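Local coordinates for protein putative aminopeptidase (Leishmania major, PDB 5NTH) that probably acts as a manganese-dependent M17 leucyl aminopeptidase, removing residues from the N-terminus of peptides, and binds the inhibitor actinonin, at residues A[428-441]-A[506-518]. Sequence-based numbering, arbitrary orientation.
Sequences GSKHAGVYASDAEA and GPFVHVDMAYPTS
Strands 432-436 and 508-512 run antiparallel, their axes 4.5 Å apart at closest approach with N-to-C directions 160° apart; G433/D512 and Y435/H510 are hydrogen-bonded pairs, V434/V511 and A436/V509 non-hydrogen-bonded ones. Beyond the paired residues S437 extends the pattern: its N donates to F508 O, while its OG, held between backbone N and carbonyl carbon (chi1 65°), accepts from F508 N at 2.9 Å and 178°, doing the work of a main-chain carbonyl. On one face of the sheet V434 CG1 meets V509 CG1 at 3.8 Å, and A432 CB presses on V511 CG1. The A441 methyl, from the first turn of helix 439-452, rests on P507 CB and V509 CG2, 3.9 Å from the latter. D438 lies alongside the P507 ring and N-caps this helix, OD1 accepting from A441 N through its anti lone pair. The other face carries Y435, H510 and D512. CG of Y435 stands anti to the backbone N, which carries the ring across toward F508 and H510; F508 CE2 and H510 CB meet it at the edge, near its plane, CE2 lying 4.2 Å from Y435 CD2. The Y435 hydroxyl bonds to E497. H510 ND1 bonds to D415, and the D512 carboxylate is engaged by S489, T420 and L419 N. At the far end P516 packs its ring against the H431-A432 backbone, its CA making a CH...O contact of 3.1 Å with S429 O. Y515, whose CB touches S429, has its side chain about 4 Å from bound actinonin. The contact thus pairs neighbouring strands of the central mixed sheet in the M17 catalytic domain: strand 508-512 lies between 412-417 and 432-436, and its C-terminal end approaches the metal site, the D512 side chain being about 9 Å from a bound manganese ion.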
ATOM      1  N   GLY A 428      22.249 -11.810  -2.345  1.00 27.75           N
ATOM      2  CA  GLY A 428      21.572 -12.896  -1.628  1.00 28.54           C
ATOM      3  C   GLY A 428      21.746 -12.837  -0.120  1.00 28.89           C
ATOM      4  O   GLY A 428      22.157 -11.819   0.405  1.00 29.19           O
ATOM      5  N   SER A 429      21.448 -13.927   0.574  1.00 29.42           N
ATOM      6  CA  SER A 429      21.410 -13.909   2.043  1.00 31.11           C
ATOM      7  C   SER A 429      22.588 -14.551   2.750  1.00 30.83           C
ATOM      8  O   SER A 429      22.652 -14.512   3.976  1.00 29.48           O
ATOM      9  CB  SER A 429      20.134 -14.577   2.521  1.00 32.40           C
ATOM     10  OG  SER A 429      19.981 -15.798   1.823  1.00 34.96           O
ATOM     11  N   LYS A 430      23.501 -15.128   1.973  1.00 31.92           N
ATOM     12  CA  LYS A 430      24.705 -15.787   2.491  1.00 32.56           C
ATOM     13  C   LYS A 430      25.972 -15.019   2.177  1.00 30.08           C
ATOM     14  O   LYS A 430      26.938 -15.161   2.891  1.00 30.50           O
ATOM     15  CB  LYS A 430      24.856 -17.192   1.902  1.00 35.15           C
ATOM     16  CG  LYS A 430      23.551 -17.974   1.699  1.00 38.91           C
ATOM     17  CD  LYS A 430      23.226 -18.949   2.820  1.00 41.14           C
ATOM     18  CE  LYS A 430      21.976 -19.744   2.457  1.00 46.04           C
ATOM     19  NZ  LYS A 430      22.159 -20.818   1.422  1.00 48.48           N
ATOM     20  N   HIS A 431      25.991 -14.260   1.080  1.00 28.18           N
ATOM     21  CA  HIS A 431      27.163 -13.441   0.691  1.00 26.20           C
ATOM     22  C   HIS A 431      27.011 -11.975   1.105  1.00 25.56           C
ATOM     23  O   HIS A 431      26.072 -11.291   0.687  1.00 24.87           O
ATOM     24  CB  HIS A 431      27.325 -13.433  -0.809  1.00 25.24           C
ATOM     25  CG  HIS A 431      27.640 -14.756  -1.398  1.00 24.66           C
ATOM     26  ND1 HIS A 431      26.695 -15.732  -1.565  1.00 24.70           N
ATOM     27  CD2 HIS A 431      28.785 -15.250  -1.915  1.00 24.70           C
ATOM     28  CE1 HIS A 431      27.247 -16.783  -2.142  1.00 24.51           C
ATOM     29  NE2 HIS A 431      28.519 -16.514  -2.364  1.00 24.30           N
ATOM     30  N   ALA A 432      27.953 -11.477   1.888  1.00 24.96           N
ATOM     31  CA  ALA A 432      28.039 -10.065   2.124  1.00 24.70           C
ATOM     32  C   ALA A 432      28.424  -9.331   0.827  1.00 25.14           C
ATOM     33  O   ALA A 432      28.940  -9.916  -0.128  1.00 24.48           O
ATOM     34  CB  ALA A 432      29.056  -9.772   3.205  1.00 24.74           C
ATOM     35  N   GLY A 433      28.136  -8.035   0.814  1.00 26.12           N
ATOM     36  CA  GLY A 433      28.519  -7.124  -0.274  1.00 26.25           C
ATOM     37  C   GLY A 433      29.756  -6.351   0.106  1.00 25.56           C
ATOM     38  O   GLY A 433      29.787  -5.734   1.168  1.00 26.10           O
ATOM     39  N   VAL A 434      30.786  -6.427  -0.729  1.00 24.64           N
ATOM     40  CA  VAL A 434      32.030  -5.755  -0.451  1.00 24.31           C
ATOM     41  C   VAL A 434      32.189  -4.609  -1.436  1.00 24.49           C
ATOM     42  O   VAL A 434      32.134  -4.788  -2.657  1.00 23.55           O
ATOM     43  CB  VAL A 434      33.227  -6.698  -0.549  1.00 24.53           C
ATOM     44  CG1 VAL A 434      34.520  -5.933  -0.279  1.00 24.75           C
ATOM     45  CG2 VAL A 434      33.081  -7.842   0.437  1.00 24.55           C
ATOM     46  N   TYR A 435      32.377  -3.429  -0.869  1.00 24.98           N
ATOM     47  CA  TYR A 435      32.538  -2.193  -1.607  1.00 25.05           C
ATOM     48  C   TYR A 435      33.923  -1.729  -1.264  1.00 25.62           C
ATOM     49  O   TYR A 435      34.180  -1.302  -0.139  1.00 26.23           O
ATOM     50  CB  TYR A 435      31.520  -1.156  -1.169  1.00 24.59           C
ATOM     51  CG  TYR A 435      31.760   0.242  -1.721  1.00 24.10           C
ATOM     52  CD1 TYR A 435      31.302   0.613  -2.992  1.00 23.46           C
ATOM     53  CD2 TYR A 435      32.397   1.197  -0.950  1.00 24.05           C
ATOM     54  CE1 TYR A 435      31.489   1.882  -3.466  1.00 23.77           C
ATOM     55  CE2 TYR A 435      32.595   2.476  -1.418  1.00 24.11           C
ATOM     56  CZ  TYR A 435      32.145   2.819  -2.672  1.00 24.13           C
ATOM     57  OH  TYR A 435      32.374   4.108  -3.098  1.00 24.03           O
ATOM     58  N   ALA A 436      34.813  -1.813  -2.239  1.00 26.00           N
ATOM     59  CA  ALA A 436      36.230  -1.754  -1.958  1.00 26.25           C
ATOM     60  C   ALA A 436      36.935  -0.811  -2.886  1.00 25.53           C
ATOM     61  O   ALA A 436      36.825  -0.971  -4.093  1.00 24.22           O
ATOM     62  CB  ALA A 436      36.811  -3.146  -2.109  1.00 26.62           C
ATOM     63  N   SER A 437      37.709   0.110  -2.313  1.00 26.35           N
ATOM     64  CA  SER A 437      38.474   1.118  -3.093  1.00 27.55           C
ATOM     65  C   SER A 437      39.779   0.631  -3.712  1.00 28.96           C
ATOM     66  O   SER A 437      40.502   1.430  -4.250  1.00 30.87           O
ATOM     67  CB  SER A 437      38.857   2.286  -2.188  1.00 27.09           C
ATOM     68  OG  SER A 437      39.755   1.805  -1.198  1.00 27.11           O
ATOM     69  N   ASP A 438      40.112  -0.649  -3.598  1.00 30.83           N
ATOM     70  CA  ASP A 438      41.360  -1.176  -4.126  1.00 31.20           C
ATOM     71  C   ASP A 438      41.073  -2.599  -4.593  1.00 30.89           C
ATOM     72  O   ASP A 438      40.683  -3.441  -3.786  1.00 30.22           O
ATOM     73  CB  ASP A 438      42.386  -1.134  -3.006  1.00 33.18           C
ATOM     74  CG  ASP A 438      43.775  -1.581  -3.437  1.00 35.60           C
ATOM     75  OD1 ASP A 438      44.033  -2.822  -3.524  1.00 37.91           O
ATOM     76  OD2 ASP A 438      44.626  -0.679  -3.624  1.00 36.92           O
ATOM     77  N   ALA A 439      41.241  -2.847  -5.894  1.00 29.97           N
ATOM     78  CA  ALA A 439      40.911  -4.138  -6.519  1.00 29.29           C
ATOM     79  C   ALA A 439      41.600  -5.332  -5.831  1.00 30.14           C
ATOM     80  O   ALA A 439      41.043  -6.442  -5.785  1.00 29.92           O
ATOM     81  CB  ALA A 439      41.274  -4.104  -8.007  1.00 28.14           C
ATOM     82  N   GLU A 440      42.810  -5.102  -5.318  1.00 30.55           N
ATOM     83  CA  GLU A 440      43.574  -6.160  -4.656  1.00 31.52           C
ATOM     84  C   GLU A 440      42.929  -6.475  -3.291  1.00 31.98           C
ATOM     85  O   GLU A 440      42.771  -7.626  -2.923  1.00 32.66           O
ATOM     86  CB  GLU A 440      45.066  -5.791  -4.532  1.00 30.27           C
ATOM     87  N   ALA A 441      42.533  -5.447  -2.561  1.00 32.07           N
ATOM     88  CA  ALA A 441      41.861  -5.656  -1.287  1.00 32.77           C
ATOM     89  C   ALA A 441      40.451  -6.306  -1.453  1.00 32.16           C
ATOM     90  O   ALA A 441      40.036  -7.082  -0.621  1.00 31.60           O
ATOM     91  CB  ALA A 441      41.798  -4.348  -0.504  1.00 32.34           C
ATOM     92  N   GLY A 506      45.534   4.222   2.287  1.00 33.95           N
ATOM     93  CA  GLY A 506      45.352   2.825   1.827  1.00 33.57           C
ATOM     94  C   GLY A 506      43.889   2.378   1.668  1.00 33.66           C
ATOM     95  O   GLY A 506      42.968   3.156   1.843  1.00 34.02           O
ATOM     96  N   PRO A 507      43.660   1.099   1.355  1.00 32.81           N
ATOM     97  CA  PRO A 507      42.336   0.645   0.997  1.00 32.12           C
ATOM     98  C   PRO A 507      41.259   0.796   2.071  1.00 32.31           C
ATOM     99  O   PRO A 507      41.511   0.619   3.277  1.00 30.89           O
ATOM    100  CB  PRO A 507      42.547  -0.847   0.736  1.00 32.27           C
ATOM    101  CG  PRO A 507      43.987  -0.994   0.487  1.00 32.25           C
ATOM    102  CD  PRO A 507      44.588  -0.032   1.448  1.00 32.61           C
ATOM    103  N   PHE A 508      40.056   1.090   1.594  1.00 32.36           N
ATOM    104  CA  PHE A 508      38.859   1.094   2.408  1.00 32.45           C
ATOM    105  C   PHE A 508      38.000  -0.057   1.917  1.00 31.25           C
ATOM    106  O   PHE A 508      37.654  -0.096   0.722  1.00 30.80           O
ATOM    107  CB  PHE A 508      38.140   2.415   2.196  1.00 33.70           C
ATOM    108  CG  PHE A 508      36.770   2.467   2.787  1.00 33.88           C
ATOM    109  CD1 PHE A 508      36.604   2.598   4.153  1.00 33.85           C
ATOM    110  CD2 PHE A 508      35.653   2.401   1.972  1.00 33.90           C
ATOM    111  CE1 PHE A 508      35.348   2.650   4.706  1.00 33.98           C
ATOM    112  CE2 PHE A 508      34.393   2.469   2.512  1.00 34.37           C
ATOM    113  CZ  PHE A 508      34.241   2.597   3.885  1.00 34.69           C
ATOM    114  N   VAL A 509      37.691  -0.988   2.824  1.00 30.06           N
ATOM    115  CA  VAL A 509      36.936  -2.209   2.497  1.00 29.55           C
ATOM    116  C   VAL A 509      35.706  -2.240   3.335  1.00 28.15           C
ATOM    117  O   VAL A 509      35.785  -2.438   4.544  1.00 26.85           O
ATOM    118  CB  VAL A 509      37.706  -3.501   2.805  1.00 30.28           C
ATOM    119  CG1 VAL A 509      36.943  -4.729   2.335  1.00 29.94           C
ATOM    120  CG2 VAL A 509      39.056  -3.457   2.123  1.00 31.81           C
ATOM    121  N   HIS A 510      34.574  -2.068   2.661  1.00 28.06           N
ATOM    122  CA  HIS A 510      33.274  -1.997   3.294  1.00 27.80           C
ATOM    123  C   HIS A 510      32.541  -3.288   3.101  1.00 26.73           C
ATOM    124  O   HIS A 510      32.312  -3.676   1.967  1.00 26.17           O
ATOM    125  CB  HIS A 510      32.495  -0.887   2.664  1.00 28.29           C
ATOM    126  CG  HIS A 510      31.093  -0.758   3.163  1.00 29.06           C
ATOM    127  ND1 HIS A 510      30.770  -0.058   4.303  1.00 30.01           N
ATOM    128  CD2 HIS A 510      29.925  -1.181   2.641  1.00 28.84           C
ATOM    129  CE1 HIS A 510      29.466  -0.082   4.479  1.00 29.67           C
ATOM    130  NE2 HIS A 510      28.928  -0.748   3.477  1.00 29.81           N
ATOM    131  N   VAL A 511      32.182  -3.942   4.207  1.00 26.15           N
ATOM    132  CA  VAL A 511      31.445  -5.201   4.148  1.00 26.11           C
ATOM    133  C   VAL A 511      30.018  -5.023   4.645  1.00 26.08           C
ATOM    134  O   VAL A 511      29.759  -4.763   5.823  1.00 25.03           O
ATOM    135  CB  VAL A 511      32.135  -6.321   4.938  1.00 26.11           C
ATOM    136  CG1 VAL A 511      31.422  -7.643   4.691  1.00 26.29           C
ATOM    137  CG2 VAL A 511      33.583  -6.445   4.528  1.00 25.70           C
ATOM    138  N   ASP A 512      29.085  -5.174   3.721  1.00 26.89           N
ATOM    139  CA  ASP A 512      27.665  -5.033   4.023  1.00 27.40           C
ATOM    140  C   ASP A 512      27.045  -6.396   4.258  1.00 26.08           C
ATOM    141  O   ASP A 512      26.742  -7.096   3.330  1.00 24.33           O
ATOM    142  CB  ASP A 512      26.951  -4.312   2.872  1.00 28.24           C
ATOM    143  CG  ASP A 512      25.526  -3.935   3.201  1.00 28.81           C
ATOM    144  OD1 ASP A 512      25.031  -4.212   4.318  1.00 29.18           O
ATOM    145  OD2 ASP A 512      24.904  -3.336   2.314  1.00 31.03           O
ATOM    146  N   MET A 513      26.813  -6.732   5.509  1.00 26.83           N
ATOM    147  CA  MET A 513      26.408  -8.089   5.847  1.00 28.00           C
ATOM    148  C   MET A 513      25.048  -8.107   6.523  1.00 28.11           C
ATOM    149  O   MET A 513      24.846  -8.772   7.506  1.00 28.28           O
ATOM    150  CB  MET A 513      27.494  -8.818   6.668  1.00 28.29           C
ATOM    151  CG  MET A 513      28.418  -7.979   7.524  1.00 28.51           C
ATOM    152  SD  MET A 513      27.575  -7.217   8.889  1.00 29.03           S
ATOM    153  CE  MET A 513      27.628  -8.614  10.018  1.00 29.49           C
ATOM    154  N   ALA A 514      24.092  -7.407   5.947  1.00 29.06           N
ATOM    155  CA  ALA A 514      22.770  -7.324   6.558  1.00 29.60           C
ATOM    156  C   ALA A 514      22.038  -8.690   6.665  1.00 29.71           C
ATOM    157  O   ALA A 514      21.602  -9.053   7.745  1.00 29.79           O
ATOM    158  CB  ALA A 514      21.926  -6.307   5.820  1.00 29.53           C
ATOM    159  N   TYR A 515      21.932  -9.429   5.561  1.00 29.71           N
ATOM    160  CA  TYR A 515      21.298 -10.754   5.547  1.00 30.59           C
ATOM    161  C   TYR A 515      22.164 -11.929   6.081  1.00 29.56           C
ATOM    162  O   TYR A 515      21.658 -12.761   6.809  1.00 29.78           O
ATOM    163  CB  TYR A 515      20.681 -11.054   4.164  1.00 32.17           C
ATOM    164  CG  TYR A 515      19.514 -10.141   3.943  1.00 34.79           C
ATOM    165  CD1 TYR A 515      19.703  -8.820   3.513  1.00 35.93           C
ATOM    166  CD2 TYR A 515      18.227 -10.533   4.285  1.00 36.17           C
ATOM    167  CE1 TYR A 515      18.635  -7.948   3.395  1.00 36.51           C
ATOM    168  CE2 TYR A 515      17.155  -9.655   4.163  1.00 36.79           C
ATOM    169  CZ  TYR A 515      17.362  -8.364   3.721  1.00 36.66           C
ATOM    170  OH  TYR A 515      16.288  -7.504   3.595  1.00 38.38           O
ATOM    171  N   PRO A 516      23.467 -11.988   5.757  1.00 28.61           N
ATOM    172  CA  PRO A 516      24.289 -13.119   6.275  1.00 28.14           C
ATOM    173  C   PRO A 516      24.469 -13.181   7.814  1.00 27.37           C
ATOM    174  O   PRO A 516      24.835 -14.230   8.359  1.00 26.25           O
ATOM    175  CB  PRO A 516      25.643 -12.921   5.581  1.00 28.31           C
ATOM    176  CG  PRO A 516      25.398 -11.963   4.467  1.00 28.35           C
ATOM    177  CD  PRO A 516      24.234 -11.112   4.858  1.00 28.15           C
ATOM    178  N   THR A 517      24.179 -12.070   8.488  1.00 26.22           N
ATOM    179  CA  THR A 517      24.330 -11.959   9.912  1.00 25.62           C
ATOM    180  C   THR A 517      23.333 -12.810  10.694  1.00 24.37           C
ATOM    181  O   THR A 517      23.503 -12.995  11.883  1.00 23.22           O
ATOM    182  CB  THR A 517      24.146 -10.497  10.361  1.00 26.72           C
ATOM    183  OG1 THR A 517      24.921 -10.241  11.523  1.00 27.43           O
ATOM    184  CG2 THR A 517      22.655 -10.158  10.688  1.00 27.35           C
ATOM    185  N   SER A 518      22.263 -13.248  10.050  1.00 23.71           N
ATOM    186  CA  SER A 518      21.258 -14.056  10.706  1.00 23.95           C
ATOM    187  C   SER A 518      20.545 -14.943   9.741  1.00 24.27           C
ATOM    188  O   SER A 518      20.542 -14.714   8.551  1.00 23.85           O
ATOM    189  CB  SER A 518      20.202 -13.209  11.431  1.00 24.32           C
ATOM    190  OG  SER A 518      19.146 -12.812  10.569  1.00 23.95           O
TER
HETATM  191  O   HOH W   1      21.441 -15.802   6.325  1.00 26.95           O